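4'-phospho-dehydrooxetanocin synthase (Bacillus megaterium, PDB 5UL3) catalyses the radical S-adenosylmethionine-dependent oxidative ring contraction of dAMP to an oxetane aldehyde in oxetanocin A biosynthesis, using cobalamin and a [4Fe-4S] cluster. Local coordinates at residues S22-K27 and P290-L295; K43-K48 and L61-D66; L183-G188 and N217-F222; F473-Q478 and E488-L493. One frame throughout, in Å; residues are numbered along the deposited sequence. Where two conformers were deposited one is given.

How the contacts relate
Contacts 3 and 4 are buried, whereas contacts 1 and 2 are only partly so. Contact 3 lies in the cobalamin-binding Rossmann fold and holds Ser184 of the cofactor site; contact 4 lies in the radical SAM core, its centre about 30 Å from that of contact 3, and packs the helix that follows the last parallel strand. Contacts 1 and 2 flank the N-terminal helix 28-39, which begins right after Lys27 and ends a few residues before Lys43. Their chemistry follows their places: bridging waters and a lysine chain in contact 1, one backbone bond with mixed packing in contact 2, an amide-hydroxyl bond at the cofactor in contact 3, and aromatic and thioether packing in contact 4.

Contact 1: S22-K27 and P290-L295; sequences SQIWLK and PSLDIL
Two loops, each carrying a type I beta turn, meet where the loop between the N-terminal helices 7-21 and 28-39 touches the loop leading into helix 295-300: Ile24, Trp25 and Lys27 face Leu292 and Asp293. The direct apolar touch is Ile24 CD1 on Leu292 CD1 at 3.8 Å, the two side chains lying alongside and pointing the same way. With chi1 at 60°, Ile24 holds CG1 between its own N and carbonyl carbon, and CD1 reaches the leucine from there. Water joins the backbones. One water donates to Ile24 O (2.9 Å) and accepts from Leu292 N (3.0 Å); a second lies between Trp25 O (2.9 Å) and Leu292 O (3.1 Å). The extended Lys27 chain runs past the turn, its CE 3.2 Å from Asp293 O, while NZ stays 5.8 Å from Asp293 OD2; that carboxylate instead forms a salt bridge with Arg148. Trp25 stacks on His351. This is a water-bridged loop-loop junction, set beside the Rossmann fold's helix 138-149 and strand 154-159.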
loop_
_atom_site.group_PDB
_atom_site.type_symbol
_atom_site.label_atom_id
_atom_site.label_comp_id
_atom_site.label_asym_id
_atom_site.label_seq_id
_atom_site.Cartn_x
_atom_site.Cartn_y
_atom_site.Cartn_z
ATOM N N SER A 22 22.042 18.354 3.342
ATOM C CA SER A 22 21.551 17.473 4.394
ATOM C C SER A 22 20.079 17.703 4.698
ATOM O O SER A 22 19.453 16.848 5.339
ATOM C CB SER A 22 22.370 17.656 5.673
ATOM O OG SER A 22 21.951 18.836 6.342
ATOM N N GLN A 23 19.505 18.816 4.240
ATOM C CA GLN A 23 18.093 19.104 4.481
ATOM C C GLN A 23 17.267 18.499 3.344
ATOM O O GLN A 23 16.718 19.183 2.479
ATOM C CB GLN A 23 17.875 20.602 4.633
ATOM C CG GLN A 23 18.690 21.155 5.767
ATOM C CD GLN A 23 18.811 22.659 5.708
ATOM O OE1 GLN A 23 17.812 23.376 5.635
ATOM N NE2 GLN A 23 20.042 23.146 5.723
ATOM N N ILE A 24 17.172 17.165 3.384
ATOM C CA ILE A 24 16.632 16.418 2.251
ATOM C C ILE A 24 15.129 16.569 2.084
ATOM O O ILE A 24 14.582 16.107 1.079
ATOM C CB ILE A 24 17.020 14.929 2.366
ATOM C CG1 ILE A 24 16.465 14.315 3.657
ATOM C CG2 ILE A 24 18.517 14.785 2.310
ATOM C CD1 ILE A 24 16.718 12.795 3.774
ATOM N N TRP A 25 14.447 17.240 3.015
ATOM C CA TRP A 25 13.031 17.536 2.844
ATOM C C TRP A 25 12.772 18.764 1.986
ATOM O O TRP A 25 11.639 18.961 1.540
ATOM C CB TRP A 25 12.376 17.744 4.204
ATOM C CG TRP A 25 13.186 18.637 5.060
ATOM C CD1 TRP A 25 13.114 20.003 5.124
ATOM C CD2 TRP A 25 14.224 18.245 5.958
ATOM N NE1 TRP A 25 14.041 20.479 6.009
ATOM C CE2 TRP A 25 14.740 19.422 6.535
ATOM C CE3 TRP A 25 14.769 17.014 6.333
ATOM C CZ2 TRP A 25 15.764 19.404 7.474
ATOM C CZ3 TRP A 25 15.787 16.990 7.256
ATOM C CH2 TRP A 25 16.279 18.185 7.824
ATOM N N LEU A 26 13.773 19.611 1.757
ATOM C CA LEU A 26 13.527 20.796 0.953
ATOM C C LEU A 26 13.418 20.415 -0.514
ATOM O O LEU A 26 14.088 19.495 -0.989
ATOM C CB LEU A 26 14.651 21.815 1.141
ATOM C CG LEU A 26 14.922 22.300 2.562
ATOM C CD1 LEU A 26 16.215 23.117 2.594
ATOM C CD2 LEU A 26 13.717 23.105 3.073
ATOM N N LYS A 27 12.566 21.139 -1.231
ATOM C CA LYS A 27 12.423 20.937 -2.663
ATOM C C LYS A 27 13.641 21.499 -3.391
ATOM O O LYS A 27 14.331 22.385 -2.874
ATOM C CB LYS A 27 11.141 21.610 -3.151
ATOM C CG LYS A 27 10.011 21.540 -2.123
ATOM C CD LYS A 27 8.658 21.876 -2.733
ATOM C CE LYS A 27 7.521 21.290 -1.907
ATOM N NZ LYS A 27 6.223 21.318 -2.646
ATOM N N PRO A 290 12.787 7.563 -1.597
ATOM C CA PRO A 290 11.768 8.361 -2.282
ATOM C C PRO A 290 11.985 9.845 -2.028
ATOM O O PRO A 290 12.462 10.249 -0.963
ATOM C CB PRO A 290 10.452 7.893 -1.643
ATOM C CG PRO A 290 10.866 7.300 -0.349
ATOM C CD PRO A 290 12.187 6.663 -0.600
ATOM N N SER A 291 11.612 10.653 -3.013
ATOM C CA SER A 291 11.744 12.097 -2.864
ATOM C C SER A 291 10.824 12.573 -1.746
ATOM O O SER A 291 9.712 12.067 -1.584
ATOM C CB SER A 291 11.401 12.801 -4.179
ATOM O OG SER A 291 12.376 12.460 -5.177
ATOM N N LEU A 292 11.279 13.562 -0.980
ATOM C CA LEU A 292 10.554 13.980 0.222
ATOM C C LEU A 292 9.955 15.382 0.100
ATOM O O LEU A 292 9.562 15.976 1.120
ATOM C CB LEU A 292 11.466 13.881 1.447
ATOM C CG LEU A 292 12.009 12.470 1.707
ATOM C CD1 LEU A 292 13.037 12.450 2.833
ATOM C CD2 LEU A 292 10.871 11.494 2.013
ATOM N N ASP A 293 9.811 15.884 -1.134
ATOM C CA ASP A 293 9.266 17.223 -1.391
ATOM C C ASP A 293 7.937 17.473 -0.674
ATOM O O ASP A 293 7.666 18.593 -0.221
ATOM C CB ASP A 293 9.033 17.426 -2.889
ATOM C CG ASP A 293 10.304 17.255 -3.730
ATOM O OD1 ASP A 293 11.225 16.523 -3.317
ATOM O OD2 ASP A 293 10.348 17.869 -4.809
ATOM N N ILE A 294 7.071 16.457 -0.617
ATOM C CA ILE A 294 5.715 16.619 -0.086
ATOM C C ILE A 294 5.647 16.373 1.413
ATOM O O ILE A 294 4.594 16.605 2.028
ATOM C CB ILE A 294 4.750 15.674 -0.839
ATOM C CG1 ILE A 294 4.961 15.772 -2.354
ATOM C CG2 ILE A 294 3.278 16.006 -0.554
ATOM C CD1 ILE A 294 4.643 17.146 -2.953
ATOM N N LEU A 295 6.749 15.957 2.032
ATOM C CA LEU A 295 6.691 15.458 3.401
ATOM C C LEU A 295 6.199 16.532 4.375
ATOM O O LEU A 295 5.369 16.247 5.252
ATOM C CB LEU A 295 8.064 14.929 3.819
ATOM C CG LEU A 295 8.044 14.240 5.186
ATOM C CD1 LEU A 295 7.059 13.073 5.166
ATOM C CD2 LEU A 295 9.434 13.778 5.608
HETATM O O HOH W 1 14.181 14.239 -1.098
HETATM O O HOH W 2 8.990 18.582 2.623
#

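Contact 2: K43-K48 and L61-D66; sequences KEFDYK and LYVIED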
loop_
_atom_site.group_PDB
_atom_site.type_symbol
_atom_site.label_atom_id
_atom_site.label_comp_id
_atom_site.label_asym_id
_atom_site.label_seq_id
_atom_site.Cartn_x
_atom_site.Cartn_y
_atom_site.Cartn_z
ATOM N N LYS A 43 31.713 38.756 -3.577
ATOM C CA LYS A 43 31.907 39.417 -4.862
ATOM C C LYS A 43 33.082 38.833 -5.634
ATOM O O LYS A 43 33.283 39.200 -6.797
ATOM C CB LYS A 43 32.113 40.919 -4.663
ATOM C CG LYS A 43 30.840 41.703 -4.380
ATOM C CD LYS A 43 29.971 41.836 -5.624
ATOM C CE LYS A 43 28.769 42.735 -5.359
ATOM N NZ LYS A 43 27.920 42.922 -6.568
ATOM N N GLU A 44 33.855 37.940 -5.015
ATOM C CA GLU A 44 34.983 37.251 -5.642
ATOM C C GLU A 44 34.553 35.998 -6.389
ATOM O O GLU A 44 35.262 34.984 -6.382
ATOM C CB GLU A 44 36.026 36.917 -4.582
ATOM C CG GLU A 44 36.684 38.131 -3.953
ATOM C CD GLU A 44 37.527 37.761 -2.755
ATOM O OE1 GLU A 44 36.996 37.787 -1.623
ATOM O OE2 GLU A 44 38.713 37.419 -2.950
ATOM N N PHE A 45 33.386 36.056 -7.033
ATOM C CA PHE A 45 32.846 34.974 -7.848
ATOM C C PHE A 45 31.521 35.417 -8.454
ATOM O O PHE A 45 30.565 35.700 -7.723
ATOM C CB PHE A 45 32.645 33.702 -7.017
ATOM C CG PHE A 45 32.453 32.458 -7.840
ATOM C CD1 PHE A 45 32.515 32.502 -9.228
ATOM C CD2 PHE A 45 32.211 31.240 -7.226
ATOM C CE1 PHE A 45 32.336 31.357 -9.984
ATOM C CE2 PHE A 45 32.034 30.091 -7.976
ATOM C CZ PHE A 45 32.095 30.151 -9.357
ATOM N N ASP A 46 31.452 35.491 -9.782
ATOM C CA ASP A 46 30.195 35.719 -10.474
ATOM C C ASP A 46 29.933 34.574 -11.444
ATOM O O ASP A 46 30.862 34.008 -12.031
ATOM C CB ASP A 46 30.182 37.056 -11.223
ATOM C CG ASP A 46 28.777 37.487 -11.620
ATOM O OD1 ASP A 46 27.956 37.762 -10.714
ATOM O OD2 ASP A 46 28.491 37.542 -12.837
ATOM N N TYR A 47 28.653 34.236 -11.600
ATOM C CA TYR A 47 28.234 33.091 -12.391
ATOM C C TYR A 47 26.955 33.445 -13.132
ATOM O O TYR A 47 26.247 34.387 -12.771
ATOM C CB TYR A 47 28.016 31.852 -11.509
ATOM C CG TYR A 47 26.884 32.004 -10.512
ATOM C CD1 TYR A 47 25.575 31.688 -10.860
ATOM C CD2 TYR A 47 27.124 32.469 -9.225
ATOM C CE1 TYR A 47 24.537 31.836 -9.954
ATOM C CE2 TYR A 47 26.095 32.611 -8.310
ATOM C CZ TYR A 47 24.804 32.296 -8.679
ATOM O OH TYR A 47 23.773 32.443 -7.773
ATOM N N LYS A 48 26.648 32.658 -14.162
ATOM C CA LYS A 48 25.458 32.921 -14.964
ATOM C C LYS A 48 24.244 32.131 -14.487
ATOM O O LYS A 48 23.149 32.688 -14.371
ATOM C CB LYS A 48 25.735 32.623 -16.440
ATOM C CG LYS A 48 26.451 33.762 -17.159
ATOM C CD LYS A 48 26.377 33.604 -18.670
ATOM C CE LYS A 48 26.747 34.905 -19.376
ATOM N NZ LYS A 48 26.595 34.787 -20.853
ATOM N N LEU A 61 25.892 20.198 -7.238
ATOM C CA LEU A 61 25.668 21.557 -7.708
ATOM C C LEU A 61 26.573 21.850 -8.902
ATOM O O LEU A 61 27.779 21.585 -8.847
ATOM C CB LEU A 61 25.940 22.565 -6.586
ATOM C CG LEU A 61 25.909 24.034 -6.984
ATOM C CD1 LEU A 61 24.518 24.451 -7.429
ATOM C CD2 LEU A 61 26.387 24.894 -5.819
ATOM N N TYR A 62 25.984 22.361 -9.976
ATOM C CA TYR A 62 26.724 22.901 -11.110
ATOM C C TYR A 62 26.627 24.418 -11.057
ATOM O O TYR A 62 25.527 24.971 -10.975
ATOM C CB TYR A 62 26.173 22.386 -12.442
ATOM C CG TYR A 62 26.131 20.884 -12.509
ATOM C CD1 TYR A 62 25.053 20.171 -11.983
ATOM C CD2 TYR A 62 27.170 20.175 -13.094
ATOM C CE1 TYR A 62 25.034 18.770 -12.040
ATOM C CE2 TYR A 62 27.151 18.794 -13.157
ATOM C CZ TYR A 62 26.086 18.100 -12.633
ATOM O OH TYR A 62 26.102 16.727 -12.703
ATOM N N VAL A 63 27.771 25.083 -11.087
ATOM C CA VAL A 63 27.824 26.535 -11.203
ATOM C C VAL A 63 28.347 26.831 -12.600
ATOM O O VAL A 63 29.505 26.536 -12.908
ATOM C CB VAL A 63 28.712 27.171 -10.126
ATOM C CG1 VAL A 63 28.551 28.696 -10.152
ATOM C CG2 VAL A 63 28.354 26.612 -8.757
ATOM N N ILE A 64 27.483 27.361 -13.461
ATOM C CA ILE A 64 27.846 27.653 -14.842
ATOM C C ILE A 64 28.308 29.107 -14.891
ATOM O O ILE A 64 27.489 30.026 -14.859
ATOM C CB ILE A 64 26.680 27.402 -15.797
ATOM C CG1 ILE A 64 26.244 25.929 -15.733
ATOM C CG2 ILE A 64 27.081 27.783 -17.211
ATOM C CD1 ILE A 64 25.078 25.607 -16.640
ATOM N N GLU A 65 29.629 29.314 -14.957
ATOM C CA GLU A 65 30.164 30.664 -15.140
ATOM C C GLU A 65 29.781 31.176 -16.518
ATOM O O GLU A 65 29.051 32.161 -16.638
ATOM C CB GLU A 65 31.678 30.693 -14.969
ATOM C CG GLU A 65 32.130 30.920 -13.545
ATOM C CD GLU A 65 33.572 31.376 -13.471
ATOM O OE1 GLU A 65 33.919 32.351 -14.173
ATOM O OE2 GLU A 65 34.359 30.757 -12.724
ATOM N N ASP A 66 30.195 30.451 -17.559
ATOM C CA ASP A 66 29.471 30.366 -18.826
ATOM C C ASP A 66 29.622 28.934 -19.349
ATOM O O ASP A 66 30.053 28.032 -18.624
ATOM C CB ASP A 66 29.942 31.444 -19.818
ATOM C CG ASP A 66 31.343 31.199 -20.365
ATOM O OD1 ASP A 66 32.070 30.314 -19.867
ATOM O OD2 ASP A 66 31.718 31.916 -21.314
#
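Phe45 carries its ring opposite its own N (chi1 -164°), which brings CE1 and CZ to Glu65 and Val63, while Tyr47, with chi1 at 64°, sets CB and the near part of its ring against Val63 CG1 and lets the hydroxyl end lead away. The same valine methyl serves both aromatics: Val63 CG1 is 3.9 Å from Phe45 CZ and 3.5 Å from Tyr47 CB. Glu65 starts away from the other segment, but its end returns to the Phe45 ring, with CG in the ring plane at the edge, 3.6 Å from Phe45 CE1. Its carboxylate plane is turned 72° from that ring. Lys48 CG passes Glu65 O at 3.1 Å, and Tyr47 OH binds Glu36 of helix 28-39. At the bend by Glu65, part of a classic beta bulge opposite Lys69, apolar packing on Val63 thus lies beside polar groups near the surface: one backbone bond, Lys48 N to Ile64 O at 2.8 Å, ties the segments, and Glu65 OE2 is held by His71, whose ring meets Phe45 edge-to-face.

Contact 3: L183-G188 and N217-F222; sequences LSVNFG and NVIPSF. With EDO (1,2-ethanediol), chain B.
Ser184 OG is gripped by two partners, Asn217 ND2 at 3.2 Å and N3B of the bound cobalamin. The serine is an experimentally established cob(II)alamin-binding residue. The amide N-H reaches it at 148°, with OG 21° out of the amide plane; Asn217, itself a pocket residue, probably steadies the serine hydroxyl. Asn217 OD1 accepts from Val218 N at 2.8 Å, a bent bond to its own neighbour, made by the residue just before helix 218-222. Asn186 lies beside it: their amide planes are 50° apart, and the two ND2 groups, both donors, are neighbours without a bond, while Asn186 OD1 is taken by Phe187 N at 2.9 Å. Beside these polar groups the packing is apolar. Ile219 runs its CG1 against the Asn186 carbonyl carbon at 3.3 Å and sets CD1 3.8 Å from Phe187 CD1, while Val218 CG1 touches the far part of the same ring at CE2. Val185 CB rests on Pro220 CD at 3.7 Å. A 1,2-ethanediol, probably from the crystallisation liquor, donates from O1 to Ser221 OG at 2.8 Å. The contact sits at the C-terminal ends of parallel strands 180-184 and 212-216, with Val185 against helix 190-205 and Ser139 of helix 138-149 touching both Ser184 and Asn217.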
loop_
_atom_site.group_PDB
_atom_site.type_symbol
_atom_site.label_atom_id
_atom_site.label_comp_id
_atom_site.label_asym_id
_atom_site.label_seq_id
_atom_site.Cartn_x
_atom_site.Cartn_y
_atom_site.Cartn_z
ATOM N N LEU A 183 0.577 11.430 -14.747
ATOM C CA LEU A 183 -0.426 11.233 -13.709
ATOM C C LEU A 183 -0.379 9.792 -13.216
ATOM O O LEU A 183 -0.372 8.858 -14.024
ATOM C CB LEU A 183 -1.841 11.536 -14.215
ATOM C CG LEU A 183 -2.092 12.800 -15.035
ATOM C CD1 LEU A 183 -3.608 12.908 -15.324
ATOM C CD2 LEU A 183 -1.565 14.042 -14.289
ATOM N N SER A 184 -0.378 9.621 -11.898
ATOM C CA SER A 184 -0.561 8.306 -11.285
ATOM C C SER A 184 -2.056 8.106 -11.025
ATOM O O SER A 184 -2.661 8.869 -10.259
ATOM C CB SER A 184 0.249 8.216 -9.989
ATOM O OG SER A 184 0.294 6.884 -9.494
ATOM N N VAL A 185 -2.647 7.098 -11.663
ATOM C CA VAL A 185 -4.097 6.914 -11.711
ATOM C C VAL A 185 -4.416 5.598 -11.008
ATOM O O VAL A 185 -4.084 4.520 -11.514
ATOM C CB VAL A 185 -4.636 6.902 -13.149
ATOM C CG1 VAL A 185 -6.155 6.716 -13.141
ATOM C CG2 VAL A 185 -4.252 8.185 -13.880
ATOM N N ASN A 186 -5.057 5.686 -9.852
ATOM C CA ASN A 186 -5.335 4.553 -8.989
ATOM C C ASN A 186 -6.828 4.246 -8.991
ATOM O O ASN A 186 -7.622 4.962 -9.607
ATOM C CB ASN A 186 -4.836 4.843 -7.576
ATOM C CG ASN A 186 -4.198 3.642 -6.949
ATOM O OD1 ASN A 186 -4.632 2.514 -7.182
ATOM N ND2 ASN A 186 -3.138 3.860 -6.187
ATOM N N PHE A 187 -7.193 3.153 -8.303
ATOM C CA PHE A 187 -8.594 2.763 -8.140
ATOM C C PHE A 187 -9.466 3.955 -7.775
ATOM O O PHE A 187 -9.146 4.722 -6.862
ATOM C CB PHE A 187 -8.727 1.698 -7.047
ATOM C CG PHE A 187 -8.108 0.378 -7.403
ATOM C CD1 PHE A 187 -8.774 -0.506 -8.243
ATOM C CD2 PHE A 187 -6.871 0.013 -6.896
ATOM C CE1 PHE A 187 -8.213 -1.726 -8.580
ATOM C CE2 PHE A 187 -6.306 -1.225 -7.228
ATOM C CZ PHE A 187 -6.984 -2.086 -8.067
ATOM N N GLY A 188 -10.588 4.085 -8.480
ATOM C CA GLY A 188 -11.569 5.111 -8.184
ATOM C C GLY A 188 -11.249 6.482 -8.729
ATOM O O GLY A 188 -12.000 7.429 -8.455
ATOM N N ASN A 217 0.432 3.582 -13.169
ATOM C CA ASN A 217 -0.261 2.827 -12.129
ATOM C C ASN A 217 -1.340 1.926 -12.736
ATOM O O ASN A 217 -1.520 1.864 -13.960
ATOM C CB ASN A 217 -0.848 3.730 -11.041
ATOM C CG ASN A 217 -0.747 3.115 -9.644
ATOM O OD1 ASN A 217 -0.694 1.886 -9.492
ATOM N ND2 ASN A 217 -0.716 3.969 -8.621
ATOM N N VAL A 218 -2.045 1.199 -11.873
ATOM C CA VAL A 218 -2.706 -0.036 -12.301
ATOM C C VAL A 218 -3.959 0.214 -13.151
ATOM O O VAL A 218 -4.292 -0.607 -14.017
ATOM C CB VAL A 218 -3.033 -0.892 -11.064
ATOM C CG1 VAL A 218 -4.052 -0.192 -10.187
ATOM C CG2 VAL A 218 -3.492 -2.294 -11.494
ATOM N N ILE A 219 -4.650 1.335 -12.960
ATOM C CA ILE A 219 -5.940 1.539 -13.629
ATOM C C ILE A 219 -5.760 1.705 -15.141
ATOM O O ILE A 219 -6.408 0.968 -15.900
ATOM C CB ILE A 219 -6.714 2.705 -12.983
ATOM C CG1 ILE A 219 -7.310 2.268 -11.640
ATOM C CG2 ILE A 219 -7.819 3.219 -13.890
ATOM C CD1 ILE A 219 -8.095 0.974 -11.724
ATOM N N PRO A 220 -4.895 2.603 -15.649
ATOM C CA PRO A 220 -4.688 2.637 -17.113
ATOM C C PRO A 220 -3.933 1.436 -17.651
ATOM O O PRO A 220 -4.139 1.054 -18.813
ATOM C CB PRO A 220 -3.896 3.938 -17.338
ATOM C CG PRO A 220 -3.244 4.211 -16.038
ATOM C CD PRO A 220 -4.189 3.712 -14.977
ATOM N N SER A 221 -3.042 0.838 -16.854
ATOM C CA SER A 221 -2.358 -0.380 -17.284
ATOM C C SER A 221 -3.353 -1.486 -17.605
ATOM O O SER A 221 -3.199 -2.215 -18.595
ATOM C CB SER A 221 -1.398 -0.852 -16.194
ATOM O OG SER A 221 -0.692 -2.017 -16.607
ATOM N N PHE A 222 -4.368 -1.643 -16.768
ATOM C CA PHE A 222 -5.315 -2.737 -16.961
ATOM C C PHE A 222 -6.357 -2.422 -18.029
ATOM O O PHE A 222 -6.824 -3.335 -18.724
ATOM C CB PHE A 222 -5.994 -3.083 -15.631
ATOM C CG PHE A 222 -5.187 -4.021 -14.756
ATOM C CD1 PHE A 222 -3.847 -4.262 -15.020
ATOM C CD2 PHE A 222 -5.770 -4.651 -13.667
ATOM C CE1 PHE A 222 -3.101 -5.114 -14.213
ATOM C CE2 PHE A 222 -5.029 -5.503 -12.858
ATOM C CZ PHE A 222 -3.702 -5.732 -13.130
HETATM C C1 EDO B . 0.459 -4.877 -17.639
HETATM O O1 EDO B . -0.848 -4.813 -17.031
HETATM C C2 EDO B . 0.344 -4.759 -19.160
HETATM O O2 EDO B . -0.399 -3.596 -19.544
#

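Contact 4: F473-Q478 and E488-L493; sequences FIMFDQ and ENLDFL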
loop_
_atom_site.group_PDB
_atom_site.type_symbol
_atom_site.label_atom_id
_atom_site.label_comp_id
_atom_site.label_asym_id
_atom_site.label_seq_id
_atom_site.Cartn_x
_atom_site.Cartn_y
_atom_site.Cartn_z
ATOM N N PHE A 473 -9.562 -11.853 5.227
ATOM C CA PHE A 473 -10.457 -13.009 5.239
ATOM C C PHE A 473 -11.571 -12.759 4.241
ATOM O O PHE A 473 -12.306 -11.779 4.364
ATOM C CB PHE A 473 -11.034 -13.268 6.638
ATOM C CG PHE A 473 -11.478 -14.704 6.843
ATOM C CD1 PHE A 473 -12.764 -15.097 6.525
ATOM C CD2 PHE A 473 -10.587 -15.653 7.327
ATOM C CE1 PHE A 473 -13.158 -16.435 6.691
ATOM C CE2 PHE A 473 -10.975 -16.981 7.506
ATOM C CZ PHE A 473 -12.266 -17.360 7.194
ATOM N N ILE A 474 -11.674 -13.624 3.232
ATOM C CA ILE A 474 -12.700 -13.457 2.218
ATOM C C ILE A 474 -13.706 -14.583 2.416
ATOM O O ILE A 474 -13.505 -15.683 1.902
ATOM C CB ILE A 474 -12.100 -13.491 0.803
ATOM C CG1 ILE A 474 -10.915 -12.518 0.696
ATOM C CG2 ILE A 474 -13.144 -13.122 -0.213
ATOM C CD1 ILE A 474 -10.027 -12.808 -0.531
ATOM N N MET A 475 -14.763 -14.305 3.179
ATOM C CA MET A 475 -15.717 -15.335 3.594
ATOM C C MET A 475 -16.433 -15.950 2.394
ATOM O O MET A 475 -16.503 -17.177 2.262
ATOM C CB MET A 475 -16.725 -14.718 4.571
ATOM C CG MET A 475 -17.932 -15.631 4.932
ATOM S SD MET A 475 -17.395 -17.063 5.885
ATOM C CE MET A 475 -16.973 -16.279 7.451
ATOM N N PHE A 476 -16.959 -15.113 1.510
ATOM C CA PHE A 476 -17.790 -15.533 0.388
ATOM C C PHE A 476 -17.008 -15.470 -0.919
ATOM O O PHE A 476 -16.279 -14.508 -1.172
ATOM C CB PHE A 476 -19.023 -14.632 0.283
ATOM C CG PHE A 476 -19.879 -14.610 1.527
ATOM C CD1 PHE A 476 -20.742 -15.667 1.810
ATOM C CD2 PHE A 476 -19.854 -13.522 2.387
ATOM C CE1 PHE A 476 -21.546 -15.647 2.934
ATOM C CE2 PHE A 476 -20.660 -13.498 3.528
ATOM C CZ PHE A 476 -21.512 -14.560 3.796
ATOM N N ASP A 477 -17.154 -16.495 -1.764
ATOM C CA ASP A 477 -16.640 -16.381 -3.123
ATOM C C ASP A 477 -17.616 -17.053 -4.079
ATOM O O ASP A 477 -18.332 -17.985 -3.705
ATOM C CB ASP A 477 -15.222 -16.958 -3.289
ATOM C CG ASP A 477 -15.172 -18.480 -3.214
ATOM O OD1 ASP A 477 -15.473 -19.031 -2.140
ATOM O OD2 ASP A 477 -14.760 -19.116 -4.221
ATOM N N GLN A 478 -17.624 -16.558 -5.317
ATOM C CA GLN A 478 -18.723 -16.820 -6.238
ATOM C C GLN A 478 -18.770 -18.269 -6.702
ATOM O O GLN A 478 -19.844 -18.748 -7.080
ATOM C CB GLN A 478 -18.625 -15.877 -7.443
ATOM C CG GLN A 478 -18.977 -14.412 -7.134
ATOM C CD GLN A 478 -17.800 -13.587 -6.611
ATOM O OE1 GLN A 478 -16.731 -14.117 -6.296
ATOM N NE2 GLN A 478 -17.998 -12.278 -6.540
ATOM N N GLU A 488 -17.036 -24.359 7.701
ATOM C CA GLU A 488 -15.615 -24.527 7.988
ATOM C C GLU A 488 -14.970 -23.191 8.344
ATOM O O GLU A 488 -14.149 -23.108 9.266
ATOM C CB GLU A 488 -14.906 -25.156 6.788
ATOM C CG GLU A 488 -15.320 -26.602 6.492
ATOM C CD GLU A 488 -15.099 -26.991 5.030
ATOM O OE1 GLU A 488 -14.326 -26.308 4.332
ATOM O OE2 GLU A 488 -15.711 -27.983 4.572
ATOM N N ASN A 489 -15.338 -22.134 7.622
ATOM C CA ASN A 489 -14.805 -20.803 7.921
ATOM C C ASN A 489 -15.205 -20.345 9.317
ATOM O O ASN A 489 -14.375 -19.831 10.076
ATOM C CB ASN A 489 -15.303 -19.812 6.878
ATOM C CG ASN A 489 -14.463 -19.827 5.627
ATOM O OD1 ASN A 489 -13.388 -20.419 5.604
ATOM N ND2 ASN A 489 -14.940 -19.173 4.584
ATOM N N LEU A 490 -16.492 -20.471 9.645
ATOM C CA LEU A 490 -16.980 -20.040 10.949
ATOM C C LEU A 490 -16.282 -20.790 12.076
ATOM O O LEU A 490 -15.894 -20.180 13.087
ATOM C CB LEU A 490 -18.493 -20.242 11.023
ATOM C CG LEU A 490 -19.362 -19.383 10.103
ATOM C CD1 LEU A 490 -20.788 -19.940 10.076
ATOM C CD2 LEU A 490 -19.360 -17.918 10.580
ATOM N N ASP A 491 -16.120 -22.113 11.923
ATOM C CA ASP A 491 -15.369 -22.907 12.896
ATOM C C ASP A 491 -13.951 -22.371 13.072
ATOM O O ASP A 491 -13.484 -22.171 14.199
ATOM C CB ASP A 491 -15.316 -24.373 12.455
ATOM C CG ASP A 491 -16.636 -25.098 12.644
ATOM O OD1 ASP A 491 -17.542 -24.537 13.299
ATOM O OD2 ASP A 491 -16.755 -26.236 12.137
ATOM N N PHE A 492 -13.238 -22.168 11.958
ATOM C CA PHE A 492 -11.900 -21.585 12.003
ATOM C C PHE A 492 -11.882 -20.263 12.770
ATOM O O PHE A 492 -11.038 -20.053 13.651
ATOM C CB PHE A 492 -11.384 -21.373 10.575
ATOM C CG PHE A 492 -10.076 -20.611 10.489
ATOM C CD1 PHE A 492 -8.855 -21.275 10.557
ATOM C CD2 PHE A 492 -10.072 -19.238 10.308
ATOM C CE1 PHE A 492 -7.650 -20.583 10.452
ATOM C CE2 PHE A 492 -8.863 -18.540 10.212
ATOM C CZ PHE A 492 -7.655 -19.220 10.284
ATOM N N LEU A 493 -12.797 -19.355 12.423
ATOM C CA LEU A 493 -12.829 -18.021 13.009
ATOM C C LEU A 493 -13.178 -18.031 14.493
ATOM O O LEU A 493 -12.818 -17.089 15.205
ATOM C CB LEU A 493 -13.828 -17.150 12.247
ATOM C CG LEU A 493 -13.390 -16.835 10.815
ATOM C CD1 LEU A 493 -14.579 -16.365 10.052
ATOM C CD2 LEU A 493 -12.294 -15.754 10.818
#
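Phe473 leaves the end of strand 470-473 with its CB directed at helix 484-493, and chi1 of -156°, which sets CG beside the carbonyl carbon, lays the ring onto the helix. Phe473 CD2 passes Leu493 CD2 at 3.9 Å, and Phe473 CE1 lies 3.6 Å from Leu493 CD1. Between them the leucine covers one face: Leu493 CD2 stands 3.8 Å from the ring centroid and 13° off its normal, a CH-pi contact. Phe473 CE2 meets Phe492 CD2 at 3.7 Å; the two rings are nearly parallel, 18° apart, but slid so far that they barely overlap. Phe473 CZ ends against Asn489, 3.6 Å from OD1, with Asn489 CB in the ring plane at its edge. Met475, bent at chi2 and chi3, folds its thioether back to the helix: CE packs on Leu493 CD1 at 3.5 Å, and SD accepts a weak bond from Asn489 ND2, also 3.5 Å long. The chemistry thus pairs a buried aromatic and aliphatic surface, close to Glu436 of the S-adenosylmethionine site, with a buried amide whose N and O both have partners outside, Gln442 OE1 and Gly438 N, the weak sulfur bond being an addition.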